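Histidyl-trna synthetase (Thermus thermophilus, PDB 1H4V) charges tRNA(His) with L-histidine at the expense of ATP, working as a homodimeric class II aminoacyl-tRNA synthetase. Local coordinates at residues A[329-343]-A[376-389]. Sequence-based numbering, arbitrary orientation.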
loop_
_atom_site.group_PDB
_atom_site.type_symbol
_atom_site.label_atom_id
_atom_site.label_comp_id
_atom_site.label_asym_id
_atom_site.label_seq_id
_atom_site.Cartn_x
_atom_site.Cartn_y
_atom_site.Cartn_z
ATOM N N PRO A 329 -11.110 16.323 -14.884
ATOM C CA PRO A 329 -12.265 15.482 -15.190
ATOM C C PRO A 329 -12.645 15.597 -16.660
ATOM O O PRO A 329 -12.276 16.564 -17.328
ATOM C CB PRO A 329 -13.343 16.051 -14.279
ATOM C CG PRO A 329 -13.009 17.498 -14.272
ATOM C CD PRO A 329 -11.513 17.473 -14.060
ATOM N N ASP A 330 -13.375 14.606 -17.157
ATOM C CA ASP A 330 -13.824 14.634 -18.543
ATOM C C ASP A 330 -14.944 15.660 -18.683
ATOM O O ASP A 330 -15.111 16.260 -19.738
ATOM C CB ASP A 330 -14.331 13.256 -18.977
ATOM C CG ASP A 330 -13.237 12.207 -18.981
ATOM O OD1 ASP A 330 -12.130 12.502 -19.473
ATOM O OD2 ASP A 330 -13.483 11.084 -18.501
ATOM N N LEU A 331 -15.699 15.866 -17.607
ATOM C CA LEU A 331 -16.807 16.811 -17.619
ATOM C C LEU A 331 -16.992 17.532 -16.282
ATOM O O LEU A 331 -17.049 16.895 -15.226
ATOM C CB LEU A 331 -18.106 16.072 -17.973
ATOM C CG LEU A 331 -19.434 16.846 -17.907
ATOM C CD1 LEU A 331 -19.476 17.880 -19.026
ATOM C CD2 LEU A 331 -20.621 15.878 -18.043
ATOM N N TYR A 332 -17.075 18.860 -16.333
ATOM C CA TYR A 332 -17.309 19.666 -15.141
ATOM C C TYR A 332 -18.627 20.409 -15.366
ATOM O O TYR A 332 -18.701 21.345 -16.164
ATOM C CB TYR A 332 -16.185 20.673 -14.907
ATOM C CG TYR A 332 -16.274 21.327 -13.549
ATOM C CD1 TYR A 332 -16.036 20.594 -12.388
ATOM C CD2 TYR A 332 -16.657 22.656 -13.416
ATOM C CE1 TYR A 332 -16.185 21.166 -11.126
ATOM C CE2 TYR A 332 -16.810 23.240 -12.159
ATOM C CZ TYR A 332 -16.574 22.490 -11.020
ATOM O OH TYR A 332 -16.748 23.054 -9.774
ATOM N N LEU A 333 -19.664 19.972 -14.658
ATOM C CA LEU A 333 -21.010 20.534 -14.761
ATOM C C LEU A 333 -21.250 21.781 -13.929
ATOM O O LEU A 333 -20.979 21.808 -12.730
ATOM C CB LEU A 333 -22.036 19.477 -14.364
ATOM C CG LEU A 333 -22.360 18.465 -15.454
ATOM C CD1 LEU A 333 -22.932 17.193 -14.848
ATOM C CD2 LEU A 333 -23.333 19.105 -16.437
ATOM N N ILE A 334 -21.788 22.812 -14.573
ATOM C CA ILE A 334 -22.064 24.077 -13.900
ATOM C C ILE A 334 -23.573 24.309 -13.810
ATOM O O ILE A 334 -24.232 24.580 -14.820
ATOM C CB ILE A 334 -21.436 25.278 -14.658
ATOM C CG1 ILE A 334 -19.918 25.177 -14.647
ATOM C CG2 ILE A 334 -21.887 26.600 -14.041
ATOM C CD1 ILE A 334 -19.370 24.118 -15.535
ATOM N N PRO A 335 -24.147 24.192 -12.602
ATOM C CA PRO A 335 -25.592 24.413 -12.447
ATOM C C PRO A 335 -25.808 25.926 -12.440
ATOM O O PRO A 335 -25.047 26.654 -11.813
ATOM C CB PRO A 335 -25.905 23.765 -11.094
ATOM C CG PRO A 335 -24.630 23.938 -10.332
ATOM C CD PRO A 335 -23.549 23.670 -11.360
ATOM N N LEU A 336 -26.813 26.409 -13.163
ATOM C CA LEU A 336 -27.059 27.846 -13.205
ATOM C C LEU A 336 -28.082 28.287 -12.169
ATOM O O LEU A 336 -28.065 29.432 -11.722
ATOM C CB LEU A 336 -27.492 28.262 -14.610
ATOM C CG LEU A 336 -26.411 27.919 -15.633
ATOM C CD1 LEU A 336 -26.866 28.296 -17.032
ATOM C CD2 LEU A 336 -25.132 28.649 -15.260
ATOM N N THR A 337 -28.974 27.382 -11.791
ATOM C CA THR A 337 -29.966 27.704 -10.775
ATOM C C THR A 337 -29.746 26.744 -9.617
ATOM O O THR A 337 -28.997 25.772 -9.742
ATOM C CB THR A 337 -31.423 27.536 -11.284
ATOM O OG1 THR A 337 -31.659 26.166 -11.636
ATOM C CG2 THR A 337 -31.672 28.426 -12.488
ATOM N N GLU A 338 -30.411 27.016 -8.499
ATOM C CA GLU A 338 -30.291 26.189 -7.315
ATOM C C GLU A 338 -30.893 24.810 -7.543
ATOM O O GLU A 338 -30.395 23.819 -7.018
ATOM C CB GLU A 338 -30.983 26.866 -6.135
ATOM C CG GLU A 338 -30.628 26.240 -4.799
ATOM C CD GLU A 338 -29.209 26.572 -4.355
ATOM O OE1 GLU A 338 -28.665 25.827 -3.509
ATOM O OE2 GLU A 338 -28.641 27.579 -4.837
ATOM N N GLU A 339 -31.970 24.741 -8.318
ATOM C CA GLU A 339 -32.613 23.456 -8.596
ATOM C C GLU A 339 -31.736 22.601 -9.507
ATOM O O GLU A 339 -31.817 21.371 -9.481
ATOM C CB GLU A 339 -33.980 23.652 -9.268
ATOM C CG GLU A 339 -34.654 22.339 -9.674
ATOM C CD GLU A 339 -35.796 22.514 -10.675
ATOM O OE1 GLU A 339 -36.265 21.483 -11.211
ATOM O OE2 GLU A 339 -36.226 23.667 -10.930
ATOM N N ALA A 340 -30.895 23.256 -10.300
ATOM C CA ALA A 340 -30.020 22.561 -11.229
ATOM C C ALA A 340 -28.833 21.874 -10.540
ATOM O O ALA A 340 -28.197 20.994 -11.119
ATOM C CB ALA A 340 -29.527 23.535 -12.288
ATOM N N VAL A 341 -28.538 22.276 -9.308
ATOM C CA VAL A 341 -27.440 21.689 -8.540
ATOM C C VAL A 341 -27.677 20.182 -8.397
ATOM O O VAL A 341 -26.795 19.372 -8.663
ATOM C CB VAL A 341 -27.359 22.317 -7.138
ATOM C CG1 VAL A 341 -26.316 21.594 -6.297
ATOM C CG2 VAL A 341 -27.042 23.792 -7.244
ATOM N N ALA A 342 -28.886 19.815 -7.993
ATOM C CA ALA A 342 -29.242 18.410 -7.837
ATOM C C ALA A 342 -29.209 17.695 -9.185
ATOM O O ALA A 342 -28.738 16.562 -9.286
ATOM C CB ALA A 342 -30.624 18.290 -7.231
ATOM N N GLU A 343 -29.718 18.357 -10.216
ATOM C CA GLU A 343 -29.741 17.773 -11.547
ATOM C C GLU A 343 -28.316 17.555 -12.065
ATOM O O GLU A 343 -28.061 16.614 -12.810
ATOM C CB GLU A 343 -30.514 18.676 -12.513
ATOM C CG GLU A 343 -31.929 19.003 -12.080
ATOM C CD GLU A 343 -32.821 17.777 -11.940
ATOM O OE1 GLU A 343 -32.706 16.847 -12.774
ATOM O OE2 GLU A 343 -33.653 17.757 -11.001
ATOM N N ARG A 376 -9.697 23.743 -13.814
ATOM C CA ARG A 376 -9.681 22.352 -13.380
ATOM C C ARG A 376 -9.253 21.413 -14.503
ATOM O O ARG A 376 -9.170 20.199 -14.315
ATOM C CB ARG A 376 -11.064 21.982 -12.842
ATOM C CG ARG A 376 -11.538 22.967 -11.774
ATOM C CD ARG A 376 -12.968 22.714 -11.326
ATOM N NE ARG A 376 -13.044 21.737 -10.246
ATOM C CZ ARG A 376 -13.250 22.047 -8.970
ATOM N NH1 ARG A 376 -13.406 23.310 -8.602
ATOM N NH2 ARG A 376 -13.302 21.088 -8.060
ATOM N N GLY A 377 -8.971 21.990 -15.666
ATOM C CA GLY A 377 -8.529 21.203 -16.802
ATOM C C GLY A 377 -9.529 20.200 -17.342
ATOM O O GLY A 377 -9.149 19.125 -17.808
ATOM N N ALA A 378 -10.809 20.549 -17.295
ATOM C CA ALA A 378 -11.857 19.670 -17.805
ATOM C C ALA A 378 -11.824 19.604 -19.328
ATOM O O ALA A 378 -11.505 20.586 -19.994
ATOM C CB ALA A 378 -13.220 20.169 -17.349
ATOM N N ALA A 379 -12.142 18.438 -19.879
ATOM C CA ALA A 379 -12.185 18.284 -21.321
ATOM C C ALA A 379 -13.436 19.044 -21.780
ATOM O O ALA A 379 -13.386 19.831 -22.725
ATOM C CB ALA A 379 -12.287 16.813 -21.698
ATOM N N PHE A 380 -14.550 18.815 -21.085
ATOM C CA PHE A 380 -15.813 19.476 -21.397
ATOM C C PHE A 380 -16.390 20.198 -20.202
ATOM O O PHE A 380 -16.155 19.819 -19.058
ATOM C CB PHE A 380 -16.879 18.478 -21.858
ATOM C CG PHE A 380 -16.670 17.946 -23.239
ATOM C CD1 PHE A 380 -15.820 16.871 -23.461
ATOM C CD2 PHE A 380 -17.337 18.512 -24.322
ATOM C CE1 PHE A 380 -15.635 16.360 -24.748
ATOM C CE2 PHE A 380 -17.162 18.012 -25.607
ATOM C CZ PHE A 380 -16.309 16.933 -25.822
ATOM N N ALA A 381 -17.160 21.238 -20.484
ATOM C CA ALA A 381 -17.843 21.993 -19.452
ATOM C C ALA A 381 -19.312 21.729 -19.769
ATOM O O ALA A 381 -19.673 21.574 -20.936
ATOM C CB ALA A 381 -17.531 23.466 -19.573
ATOM N N GLY A 382 -20.150 21.641 -18.743
ATOM C CA GLY A 382 -21.562 21.393 -18.969
ATOM C C GLY A 382 -22.372 22.460 -18.268
ATOM O O GLY A 382 -21.987 22.944 -17.200
ATOM N N PHE A 383 -23.493 22.844 -18.856
ATOM C CA PHE A 383 -24.315 23.865 -18.241
ATOM C C PHE A 383 -25.752 23.421 -18.088
ATOM O O PHE A 383 -26.364 22.911 -19.029
ATOM C CB PHE A 383 -24.246 25.163 -19.050
ATOM C CG PHE A 383 -22.867 25.732 -19.145
ATOM C CD1 PHE A 383 -21.950 25.218 -20.056
ATOM C CD2 PHE A 383 -22.465 26.760 -18.294
ATOM C CE1 PHE A 383 -20.651 25.717 -20.117
ATOM C CE2 PHE A 383 -21.163 27.268 -18.347
ATOM C CZ PHE A 383 -20.259 26.747 -19.258
ATOM N N LEU A 384 -26.278 23.609 -16.882
ATOM C CA LEU A 384 -27.652 23.240 -16.582
ATOM C C LEU A 384 -28.404 24.419 -15.977
ATOM O O LEU A 384 -28.108 24.871 -14.869
ATOM C CB LEU A 384 -27.693 22.060 -15.615
ATOM C CG LEU A 384 -27.243 20.690 -16.113
ATOM C CD1 LEU A 384 -27.221 19.725 -14.933
ATOM C CD2 LEU A 384 -28.194 20.184 -17.184
ATOM N N GLY A 385 -29.375 24.916 -16.725
ATOM C CA GLY A 385 -30.169 26.026 -16.257
ATOM C C GLY A 385 -31.634 25.698 -16.432
ATOM O O GLY A 385 -31.998 24.587 -16.838
ATOM N N GLU A 386 -32.475 26.680 -16.129
ATOM C CA GLU A 386 -33.915 26.533 -16.239
ATOM C C GLU A 386 -34.306 25.989 -17.608
ATOM O O GLU A 386 -35.122 25.072 -17.705
ATOM C CB GLU A 386 -34.572 27.887 -16.006
ATOM C CG GLU A 386 -36.049 27.823 -15.732
ATOM C CD GLU A 386 -36.632 29.187 -15.447
ATOM O OE1 GLU A 386 -37.790 29.242 -14.987
ATOM O OE2 GLU A 386 -35.936 30.204 -15.686
ATOM N N ASP A 387 -33.705 26.540 -18.659
ATOM C CA ASP A 387 -33.997 26.120 -20.024
ATOM C C ASP A 387 -33.689 24.641 -20.289
ATOM O O ASP A 387 -34.547 23.905 -20.779
ATOM C CB ASP A 387 -33.230 26.993 -21.029
ATOM C CG ASP A 387 -33.557 28.481 -20.892
ATOM O OD1 ASP A 387 -33.179 29.090 -19.862
ATOM O OD2 ASP A 387 -34.194 29.042 -21.814
ATOM N N GLU A 388 -32.472 24.195 -19.986
ATOM C CA GLU A 388 -32.157 22.791 -20.231
ATOM C C GLU A 388 -32.933 21.869 -19.303
ATOM O O GLU A 388 -33.275 20.749 -19.685
ATOM C CB GLU A 388 -30.651 22.497 -20.124
ATOM C CG GLU A 388 -29.817 23.475 -19.316
ATOM C CD GLU A 388 -29.487 24.736 -20.087
ATOM O OE1 GLU A 388 -28.981 24.608 -21.222
ATOM O OE2 GLU A 388 -29.727 25.844 -19.557
ATOM N N LEU A 389 -33.232 22.336 -18.096
ATOM C CA LEU A 389 -33.986 21.507 -17.164
ATOM C C LEU A 389 -35.394 21.231 -17.685
ATOM O O LEU A 389 -35.870 20.103 -17.626
ATOM C CB LEU A 389 -34.053 22.158 -15.780
ATOM C CG LEU A 389 -32.760 22.136 -14.946
ATOM C CD1 LEU A 389 -33.065 22.583 -13.521
ATOM C CD2 LEU A 389 -32.174 20.734 -14.928
#
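Pro329 O accepts from Ala379 N, starting a run of seven backbone bonds that pairs strands 331-335 and 380-384 in parallel. Asp330 O receives Phe380 N and also lies in plane at the edge of the Phe380 ring; Asp330 OD2 accepts a hydrogen bond from Arg356 N. Leu331 leans forward along the neighbouring strand, CD1 3.8 Å from Gly382 N. Tyr332 makes the aromatic contact of the pair: with CG anti to the backbone N (chi1 -169°), its ring lies beneath Arg376, whose CD sits over one face, 3.7 Å from the ring centroid, a CH-pi contact. The guanidinium follows, with Tyr332 OH over one of its faces, offset toward the rim, and the two planes 15° apart. A serine in place of Tyr332 would probably leave the Arg376 chain without its aromatic platform and less well held. Leu333 lays CD2 3.8 Å from Gly382 CA, where a side chain on Gly382 would clash. On the opposite face, Ile334 CB meets Phe383 CD2 obliquely at 4.1 Å. Leu336 N closes the pairing on Leu384 O. Thr337 then caps helix 338-351, and Ala340 CB packs against Leu389 CD1 at 3.9 Å and Leu384 CB, while Leu384 CD1 reaches the Glu343 backbone. Glu343 CG runs close by Leu389 CD2; its carboxylate salt-bridges Arg246 of the second subunit. Each leading into a helix, these are adjacent inner strands of the mixed five-stranded alpha/beta sheet characteristic of the class IIa anticodon-binding domain.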